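Local coordinates for oxetanocin-like protein (Pyrococcus furiosus, PDB 1XX7), which probably hydrolyses 2'-deoxyribonucleoside 5'-monophosphates to the deoxynucleoside and phosphate as a metal-dependent, homodimeric 5'-deoxynucleotidase of the HD-domain family, at residues Ile74-Glu79 and Glu97-Ala102; Phe47-Leu52 and Gln126-Ala131; Ile22-Trp27 and Leu134-Gln139. All coordinates share one frame; numbering follows the deposited sequence.

Contact 1: Ile74-Glu79 and Glu97-Ala102; sequences IHDLGE and EAEAKA. With NI (nickel (II) ion), chain G.
The turn carrying the HD pair of this HD-domain metal site meets helix 95-106 through Glu99, whose carboxylate reaches the turn beside Gly78 and Glu79, with OE1 3.7 Å from His75 O. A water bridges the two segments. It donates to His75 O, at 2.9 Å, and to Glu99 OE1, and accepts from Gly78 N, so one solvent molecule links the backbone of the turn to the helix side chain. Two overlapping type I turns, Ile74-Leu77 and Asp76-Glu79, fold the segment tightly at the metal. There His75 NE2 binds nickel at 2.3 Å and Asp76 OD2 at 2.1 Å; His41 and Asp132 complete the H...HD...D set. His75 ND1 gives its hydrogen to Ala72 O, which fixes the turn of the ring. The helix comes close at Gly78, its CA 4.6 Å from that of Glu99, and a CB on Gly78 would probably clash with Glu99 O. Glu79 and Glu99, both extended beyond CG, bring two acceptors together: OE2 of Glu79 lies 2.9 Å from OE2 of Glu99, the carboxylate planes 73° apart, and Asp84 crowds the same Glu79 oxygen. Glu99 OE2 also approaches Glu79 CG at 3.4 Å.

Contact 2: Phe47-Leu52 and Gln126-Ala131; sequences FITLLL and QLVKIA
Ile48, Thr49 and Leu52 of helix 38-58 pack on Leu127, Val128, Ile130 and Ala131 of helix 123-145, two long helices of the all-helical HD domain that supply His41 and Asp132 to its metal site. The axes of the two short segments approach to 8.8 Å and run at 123° to each other, so the helices are inclined and closer to antiparallel than to parallel. The CA atoms come nearest at Thr49 and Ala131 (5.5 Å), and the alanine methyl is met by the consecutive residues Ile48 and Thr49.

The apolar contacts form two groups. Ile48 turns its CG2 branch to Ala131 CB at 3.6 Å. Further along, Leu52 and Leu127 cross obliquely: Leu127 CD1 comes up against Leu52 CB at 3.5 Å, while Leu52 CD1 extends on to Ile130 CG2 at 3.9 Å. Leu127 gets there with CG opposite its backbone N (chi1 177°), and its other methyl, CD2, rests near Thr49 CG2.

The one polar side chain at the interface is Thr49, whose buried OG1 is spent on Val45 O of its own helix and meets Ala131 CB only by packing. CG2 touches both Leu127 CD2 and Val128 CG2, at 4.1 Å each. Replacing Thr49 by a serine would remove this methyl and is likely to open a small gap beside Leu127 CD2 and Val128 CG2, which would then be less firmly held. Ala68, Leu69 and Ala72 of helix 65-74 touch the same threonine, so three helices converge on it.

Val128 and Ala131 also lean on Val45, and Phe47 and Ile48 reach Leu77 and Ile13 of a neighbouring subunit. The closest pair between the two segments is Thr49 OG1 and Ala131 CB, 3.3 Å apart.

Contact 3: Ile22-Trp27 and Leu134-Gln139; sequences IPRMGW and LDMIIQ
Arg24 and Trp27 reach across to Asp135, Met136 and Gln139 beside the metal pocket of the HD domain, joining the start of helix 25-30 to helix 123-145. The backbones stay apart, the nearest CA atoms, of Trp27 and Gln139, being 9.5 Å from each other, so long side chains and a water make the contact.

Arg24 comes first, at the N-cap position of helix 25-30. Its chain bends at chi2 and chi3 (-89° and -72°), and these bends bring the guanidinium up to Met136. There NH1 meets Met136 CG at the edge of the group, the two side chains crossing at about a right angle. Asp135 OD2 is 4.4 Å from Arg24 NH1, too far for a salt bridge and well out of the guanidinium plane. A water closes the gap, accepting from Arg24 NH1 at 3.0 Å and donating to Asp135 OD2 at 2.7 Å. Asp135 OD2 also accepts from ND1 of the nickel ligand His41, a second-shell bond that would hold that imidazole in place. The side chain of Arg24 itself comes within about 4 Å of the nickel, nearest atoms, at the edge of the metal site.

Trp27 follows, one helical step further on. Glu36 ties it to Arg24, since OE2 of that glutamate takes both the hydrogen bond from Trp27 NE1, which sets the ring, and a salt bridge from Arg24 NE. The benzo end of the indole runs to the second helix: CZ2 packs on Met136 CG and lies 3.7 Å from Gln139 CG. At the ring edge, near the indole plane, Trp27 CH2 approaches Met136 O to 3.2 Å.

In the fold
Contacts 1 and 2 are wholly buried, whereas contact 3 has partly exposed members in Arg24 and Met136; they also differ in chemistry. Contact 2 is almost wholly apolar, helix on helix; contact 1 rests on carboxylates, a water and two metal ligands, and contact 3 mixes a tryptophan and an arginine with another bridging water. The centres of contacts 2 and 3 both lie about 9 Å from the centre of the chain, that of contact 1 about 12 Å. Contacts 2 and 3 share helix 123-145, and Ile48 CD1 packs on Asp135 N. Contacts 1 and 3 join at Glu79 O and Ile22 CD1. Contacts 1 and 2 lie on opposite sides of the chain's centre, nearest atoms about 5 Å apart.

Contact 1: Ile74-Glu79 and Glu97-Ala102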
loop_
_atom_site.group_PDB
_atom_site.type_symbol
_atom_site.label_atom_id
_atom_site.label_comp_id
_atom_site.label_asym_id
_atom_site.label_seq_id
_atom_site.Cartn_x
_atom_site.Cartn_y
_atom_site.Cartn_z
ATOM N N ILE A 74 17.020 -21.772 0.505
ATOM C CA ILE A 74 15.885 -22.638 0.899
ATOM C C ILE A 74 15.409 -22.392 2.342
ATOM O O ILE A 74 14.386 -22.898 2.742
ATOM C CB ILE A 74 16.188 -24.133 0.650
ATOM C CG1 ILE A 74 17.373 -24.624 1.487
ATOM C CG2 ILE A 74 16.493 -24.375 -0.870
ATOM C CD1 ILE A 74 17.052 -25.068 2.862
ATOM N N HIS A 75 16.133 -21.592 3.121
ATOM C CA HIS A 75 15.953 -21.665 4.567
ATOM C C HIS A 75 14.552 -21.259 5.091
ATOM O O HIS A 75 14.093 -21.809 6.097
ATOM C CB HIS A 75 17.067 -20.942 5.282
ATOM C CG HIS A 75 16.790 -19.505 5.513
ATOM N ND1 HIS A 75 16.958 -18.555 4.536
ATOM C CD2 HIS A 75 16.310 -18.859 6.597
ATOM C CE1 HIS A 75 16.592 -17.377 5.005
ATOM N NE2 HIS A 75 16.212 -17.528 6.258
ATOM N N ASP A 76 13.864 -20.347 4.390
ATOM C CA ASP A 76 12.516 -19.922 4.768
ATOM C C ASP A 76 11.484 -20.317 3.711
ATOM O O ASP A 76 10.343 -19.870 3.776
ATOM C CB ASP A 76 12.479 -18.417 4.996
ATOM C CG ASP A 76 13.018 -18.018 6.356
ATOM O OD1 ASP A 76 13.252 -18.895 7.188
ATOM O OD2 ASP A 76 13.207 -16.813 6.614
ATOM N N LEU A 77 11.862 -21.210 2.790
ATOM C CA LEU A 77 10.972 -21.619 1.721
ATOM C C LEU A 77 9.737 -22.414 2.209
ATOM O O LEU A 77 8.672 -22.366 1.577
ATOM C CB LEU A 77 11.756 -22.440 0.719
ATOM C CG LEU A 77 11.128 -22.769 -0.628
ATOM C CD1 LEU A 77 10.403 -21.546 -1.305
ATOM C CD2 LEU A 77 12.252 -23.320 -1.509
ATOM N N GLY A 78 9.885 -23.119 3.337
ATOM C CA GLY A 78 8.762 -23.764 4.004
ATOM C C GLY A 78 7.656 -22.799 4.455
ATOM O O GLY A 78 6.505 -23.219 4.673
ATOM N N GLU A 79 8.006 -21.515 4.567
ATOM C CA GLU A 79 7.043 -20.471 4.892
ATOM C C GLU A 79 6.084 -20.165 3.741
ATOM O O GLU A 79 5.030 -19.596 3.969
ATOM C CB GLU A 79 7.762 -19.200 5.388
ATOM C CG GLU A 79 8.609 -19.507 6.603
ATOM C CD GLU A 79 9.191 -18.306 7.325
ATOM O OE1 GLU A 79 9.274 -17.179 6.769
ATOM O OE2 GLU A 79 9.613 -18.524 8.468
ATOM N N GLU A 97 9.391 -27.334 13.163
ATOM C CA GLU A 97 8.889 -28.651 12.846
ATOM C C GLU A 97 7.929 -28.634 11.650
ATOM O O GLU A 97 8.022 -29.471 10.762
ATOM C CB GLU A 97 8.203 -29.249 14.070
ATOM C CG GLU A 97 7.477 -30.580 13.790
ATOM C CD GLU A 97 6.452 -30.960 14.873
ATOM O OE1 GLU A 97 6.565 -30.467 16.040
ATOM O OE2 GLU A 97 5.539 -31.766 14.541
ATOM N N ALA A 98 7.006 -27.678 11.634
ATOM C CA ALA A 98 5.997 -27.601 10.565
ATOM C C ALA A 98 6.644 -27.196 9.221
ATOM O O ALA A 98 6.276 -27.730 8.161
ATOM C CB ALA A 98 4.870 -26.650 10.959
ATOM N N GLU A 99 7.633 -26.308 9.266
ATOM C CA GLU A 99 8.405 -25.941 8.032
ATOM C C GLU A 99 9.185 -27.134 7.482
ATOM O O GLU A 99 9.224 -27.337 6.263
ATOM C CB GLU A 99 9.386 -24.782 8.271
ATOM C CG GLU A 99 8.759 -23.409 8.514
ATOM C CD GLU A 99 9.819 -22.259 8.586
ATOM O OE1 GLU A 99 10.840 -22.295 7.862
ATOM O OE2 GLU A 99 9.602 -21.296 9.353
ATOM N N ALA A 100 9.806 -27.921 8.376
ATOM C CA ALA A 100 10.600 -29.074 7.954
ATOM C C ALA A 100 9.707 -30.089 7.276
ATOM O O ALA A 100 10.080 -30.632 6.232
ATOM C CB ALA A 100 11.354 -29.709 9.140
ATOM N N LYS A 101 8.514 -30.314 7.842
ATOM C CA LYS A 101 7.547 -31.210 7.246
ATOM C C LYS A 101 7.075 -30.714 5.876
ATOM O O LYS A 101 6.950 -31.505 4.934
ATOM C CB LYS A 101 6.338 -31.422 8.151
ATOM C CG LYS A 101 6.544 -32.354 9.296
ATOM N N ALA A 102 6.766 -29.428 5.773
ATOM C CA ALA A 102 6.315 -28.847 4.498
ATOM C C ALA A 102 7.406 -28.987 3.435
ATOM O O ALA A 102 7.128 -29.429 2.305
ATOM C CB ALA A 102 5.929 -27.355 4.681
HETATM NI NI NI G . 14.968 -16.093 7.599
HETATM O O HOH W 1 11.624 -23.165 5.662
#

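Contact 2: Phe47-Leu52 and Gln126-Ala131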
loop_
_atom_site.group_PDB
_atom_site.type_symbol
_atom_site.label_atom_id
_atom_site.label_comp_id
_atom_site.label_asym_id
_atom_site.label_seq_id
_atom_site.Cartn_x
_atom_site.Cartn_y
_atom_site.Cartn_z
ATOM N N PHE A 47 22.505 -12.661 0.107
ATOM C CA PHE A 47 23.527 -11.642 -0.059
ATOM C C PHE A 47 24.520 -11.549 1.119
ATOM O O PHE A 47 25.729 -11.402 0.914
ATOM C CB PHE A 47 22.927 -10.258 -0.361
ATOM C CG PHE A 47 23.954 -9.195 -0.520
ATOM C CD1 PHE A 47 24.623 -9.043 -1.699
ATOM C CD2 PHE A 47 24.313 -8.381 0.541
ATOM C CE1 PHE A 47 25.627 -8.052 -1.828
ATOM C CE2 PHE A 47 25.285 -7.409 0.393
ATOM C CZ PHE A 47 25.929 -7.239 -0.801
ATOM N N ILE A 48 23.999 -11.530 2.339
ATOM C CA ILE A 48 24.836 -11.333 3.503
ATOM C C ILE A 48 25.709 -12.576 3.684
ATOM O O ILE A 48 26.886 -12.459 4.031
ATOM C CB ILE A 48 23.999 -11.089 4.793
ATOM C CG1 ILE A 48 23.333 -9.719 4.748
ATOM C CG2 ILE A 48 24.882 -11.238 6.076
ATOM C CD1 ILE A 48 22.212 -9.568 5.713
ATOM N N THR A 49 25.121 -13.743 3.447
ATOM C CA THR A 49 25.845 -15.026 3.520
ATOM C C THR A 49 27.105 -15.021 2.616
ATOM O O THR A 49 28.194 -15.407 3.051
ATOM C CB THR A 49 24.908 -16.239 3.163
ATOM O OG1 THR A 49 23.857 -16.350 4.123
ATOM C CG2 THR A 49 25.691 -17.549 3.115
ATOM N N LEU A 50 26.920 -14.592 1.361
ATOM C CA LEU A 50 27.993 -14.392 0.403
ATOM C C LEU A 50 29.063 -13.454 0.932
ATOM O O LEU A 50 30.240 -13.789 0.932
ATOM C CB LEU A 50 27.419 -13.830 -0.886
ATOM C CG LEU A 50 28.366 -13.553 -2.062
ATOM C CD1 LEU A 50 29.084 -14.825 -2.463
ATOM C CD2 LEU A 50 27.563 -13.041 -3.211
ATOM N N LEU A 51 28.639 -12.279 1.367
ATOM C CA LEU A 51 29.519 -11.287 1.953
ATOM C C LEU A 51 30.308 -11.840 3.168
ATOM O O LEU A 51 31.531 -11.695 3.249
ATOM C CB LEU A 51 28.699 -10.055 2.384
ATOM C CG LEU A 51 29.424 -8.730 2.228
ATOM C CD1 LEU A 51 29.552 -8.324 0.706
ATOM C CD2 LEU A 51 28.747 -7.610 3.050
ATOM N N LEU A 52 29.609 -12.469 4.107
ATOM C CA LEU A 52 30.275 -13.015 5.287
ATOM C C LEU A 52 31.219 -14.171 4.915
ATOM O O LEU A 52 32.339 -14.208 5.393
ATOM C CB LEU A 52 29.273 -13.432 6.367
ATOM C CG LEU A 52 28.310 -12.367 6.959
ATOM C CD1 LEU A 52 27.272 -13.037 7.821
ATOM C CD2 LEU A 52 28.986 -11.331 7.738
ATOM N N GLN A 126 25.661 -22.340 10.894
ATOM C CA GLN A 126 25.909 -21.176 11.738
ATOM C C GLN A 126 26.009 -19.896 10.937
ATOM O O GLN A 126 25.525 -18.830 11.377
ATOM C CB GLN A 126 27.237 -21.308 12.473
ATOM C CG GLN A 126 27.347 -22.416 13.480
ATOM C CD GLN A 126 28.765 -22.463 14.042
ATOM O OE1 GLN A 126 29.288 -21.450 14.504
ATOM N NE2 GLN A 126 29.369 -23.623 14.013
ATOM N N LEU A 127 26.715 -19.976 9.808
ATOM C CA LEU A 127 26.878 -18.822 8.923
ATOM C C LEU A 127 25.515 -18.231 8.439
ATOM O O LEU A 127 25.340 -17.026 8.432
ATOM C CB LEU A 127 27.768 -19.160 7.710
ATOM C CG LEU A 127 27.932 -18.018 6.680
ATOM C CD1 LEU A 127 28.458 -16.754 7.292
ATOM C CD2 LEU A 127 28.843 -18.459 5.534
ATOM N N VAL A 128 24.597 -19.093 8.024
ATOM C CA VAL A 128 23.321 -18.640 7.507
ATOM C C VAL A 128 22.420 -18.153 8.641
ATOM O O VAL A 128 21.673 -17.199 8.449
ATOM C CB VAL A 128 22.616 -19.718 6.657
ATOM C CG1 VAL A 128 21.319 -19.171 6.120
ATOM C CG2 VAL A 128 23.499 -20.145 5.479
ATOM N N LYS A 129 22.499 -18.787 9.811
ATOM C CA LYS A 129 21.840 -18.258 11.006
ATOM C C LYS A 129 22.304 -16.847 11.403
ATOM O O LYS A 129 21.497 -15.961 11.779
ATOM C CB LYS A 129 22.017 -19.229 12.200
ATOM C CG LYS A 129 21.061 -18.953 13.399
ATOM C CD LYS A 129 19.576 -19.318 13.129
ATOM C CE LYS A 129 19.337 -20.824 13.381
ATOM N NZ LYS A 129 17.963 -21.371 13.096
ATOM N N ILE A 130 23.599 -16.616 11.304
ATOM C CA ILE A 130 24.125 -15.295 11.524
ATOM C C ILE A 130 23.583 -14.293 10.495
ATOM O O ILE A 130 23.198 -13.207 10.845
ATOM C CB ILE A 130 25.657 -15.307 11.544
ATOM C CG1 ILE A 130 26.125 -15.945 12.849
ATOM C CG2 ILE A 130 26.218 -13.865 11.496
ATOM C CD1 ILE A 130 27.593 -16.307 12.837
ATOM N N ALA A 131 23.585 -14.672 9.229
ATOM C CA ALA A 131 23.123 -13.781 8.148
ATOM C C ALA A 131 21.650 -13.416 8.320
ATOM O O ALA A 131 21.238 -12.312 8.084
ATOM C CB ALA A 131 23.344 -14.467 6.778
#

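Contact 3: Ile22-Trp27 and Leu134-Gln139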
loop_
_atom_site.group_PDB
_atom_site.type_symbol
_atom_site.label_atom_id
_atom_site.label_comp_id
_atom_site.label_asym_id
_atom_site.label_seq_id
_atom_site.Cartn_x
_atom_site.Cartn_y
_atom_site.Cartn_z
ATOM N N ILE A 22 4.066 -13.220 0.752
ATOM C CA ILE A 22 3.934 -13.503 2.180
ATOM C C ILE A 22 4.752 -12.482 3.008
ATOM O O ILE A 22 5.943 -12.289 2.765
ATOM C CB ILE A 22 4.302 -15.013 2.473
ATOM C CG1 ILE A 22 3.200 -15.911 1.906
ATOM C CG2 ILE A 22 4.438 -15.287 3.968
ATOM C CD1 ILE A 22 3.605 -17.395 1.690
ATOM N N PRO A 23 4.077 -11.728 3.902
ATOM C CA PRO A 23 4.816 -10.745 4.696
ATOM C C PRO A 23 5.634 -11.353 5.866
ATOM O O PRO A 23 5.351 -12.435 6.418
ATOM C CB PRO A 23 3.724 -9.765 5.200
ATOM C CG PRO A 23 2.482 -10.490 5.103
ATOM C CD PRO A 23 2.622 -11.683 4.193
ATOM N N ARG A 24 6.711 -10.667 6.147
ATOM C CA ARG A 24 7.422 -10.852 7.366
ATOM C C ARG A 24 6.517 -10.266 8.522
ATOM O O ARG A 24 6.379 -9.014 8.678
ATOM C CB ARG A 24 8.759 -10.132 7.214
ATOM C CG ARG A 24 9.663 -10.816 6.199
ATOM C CD ARG A 24 10.522 -11.903 6.878
ATOM N NE ARG A 24 11.563 -11.280 7.712
ATOM C CZ ARG A 24 12.279 -11.897 8.673
ATOM N NH1 ARG A 24 13.199 -11.220 9.354
ATOM N NH2 ARG A 24 12.069 -13.175 8.968
ATOM N N MET A 25 5.917 -11.180 9.291
ATOM C CA MET A 25 4.789 -10.864 10.203
ATOM C C MET A 25 5.174 -10.032 11.417
ATOM O O MET A 25 4.404 -9.182 11.843
ATOM C CB MET A 25 4.051 -12.142 10.652
ATOM C CG MET A 25 3.121 -12.715 9.589
ATOM S SD MET A 25 1.622 -11.716 9.163
ATOM C CE MET A 25 1.257 -10.992 10.678
ATOM N N GLY A 26 6.361 -10.266 11.948
ATOM C CA GLY A 26 6.910 -9.460 13.038
ATOM C C GLY A 26 6.750 -7.958 12.772
ATOM O O GLY A 26 6.172 -7.236 13.580
ATOM N N TRP A 27 7.207 -7.495 11.606
ATOM C CA TRP A 27 7.063 -6.063 11.251
ATOM C C TRP A 27 5.570 -5.665 11.219
ATOM O O TRP A 27 5.173 -4.645 11.763
ATOM C CB TRP A 27 7.735 -5.730 9.901
ATOM C CG TRP A 27 9.133 -6.315 9.713
ATOM C CD1 TRP A 27 9.542 -7.116 8.697
ATOM C CD2 TRP A 27 10.288 -6.143 10.580
ATOM N NE1 TRP A 27 10.852 -7.466 8.869
ATOM C CE2 TRP A 27 11.350 -6.867 9.998
ATOM C CE3 TRP A 27 10.522 -5.442 11.785
ATOM C CZ2 TRP A 27 12.638 -6.934 10.577
ATOM C CZ3 TRP A 27 11.828 -5.502 12.373
ATOM C CH2 TRP A 27 12.853 -6.261 11.773
ATOM N N LEU A 134 21.279 -10.985 11.161
ATOM C CA LEU A 134 21.804 -9.683 10.714
ATOM C C LEU A 134 20.863 -8.939 9.769
ATOM O O LEU A 134 20.719 -7.746 9.884
ATOM C CB LEU A 134 23.168 -9.838 10.072
ATOM C CG LEU A 134 24.274 -10.264 11.054
ATOM C CD1 LEU A 134 25.593 -10.269 10.322
ATOM C CD2 LEU A 134 24.341 -9.380 12.277
ATOM N N ASP A 135 20.247 -9.648 8.826
ATOM C CA ASP A 135 19.258 -9.039 7.969
ATOM C C ASP A 135 18.119 -8.400 8.824
ATOM O O ASP A 135 17.750 -7.259 8.600
ATOM C CB ASP A 135 18.652 -10.059 7.025
ATOM C CG ASP A 135 17.473 -9.501 6.274
ATOM O OD1 ASP A 135 17.660 -8.589 5.423
ATOM O OD2 ASP A 135 16.358 -9.952 6.564
ATOM N N MET A 136 17.616 -9.155 9.796
ATOM C CA MET A 136 16.546 -8.718 10.718
ATOM C C MET A 136 16.877 -7.490 11.547
ATOM O O MET A 136 16.076 -6.602 11.657
ATOM C CB MET A 136 16.130 -9.848 11.655
ATOM C CG MET A 136 14.813 -9.555 12.341
ATOM S SD MET A 136 14.190 -10.874 13.441
ATOM C CE MET A 136 15.338 -10.501 14.816
ATOM N N ILE A 137 18.075 -7.455 12.112
ATOM C CA ILE A 137 18.467 -6.415 13.006
ATOM C C ILE A 137 18.708 -5.162 12.223
ATOM O O ILE A 137 18.355 -4.058 12.671
ATOM C CB ILE A 137 19.786 -6.762 13.792
ATOM C CG1 ILE A 137 19.612 -8.015 14.645
ATOM C CG2 ILE A 137 20.181 -5.602 14.723
ATOM C CD1 ILE A 137 20.942 -8.533 15.142
ATOM N N ILE A 138 19.332 -5.316 11.067
ATOM C CA ILE A 138 19.591 -4.183 10.203
ATOM C C ILE A 138 18.280 -3.651 9.614
ATOM O O ILE A 138 18.122 -2.448 9.502
ATOM C CB ILE A 138 20.620 -4.509 9.093
ATOM C CG1 ILE A 138 21.998 -4.787 9.697
ATOM C CG2 ILE A 138 20.749 -3.337 8.123
ATOM C CD1 ILE A 138 23.023 -5.478 8.705
ATOM N N GLN A 139 17.353 -4.552 9.279
ATOM C CA GLN A 139 16.025 -4.164 8.832
ATOM C C GLN A 139 15.274 -3.377 9.895
ATOM O O GLN A 139 14.586 -2.421 9.571
ATOM C CB GLN A 139 15.203 -5.380 8.385
ATOM C CG GLN A 139 13.865 -4.992 7.699
ATOM C CD GLN A 139 14.095 -4.149 6.472
ATOM O OE1 GLN A 139 14.725 -4.608 5.507
ATOM N NE2 GLN A 139 13.628 -2.893 6.505
HETATM O O HOH W 2 14.435 -8.802 8.114
#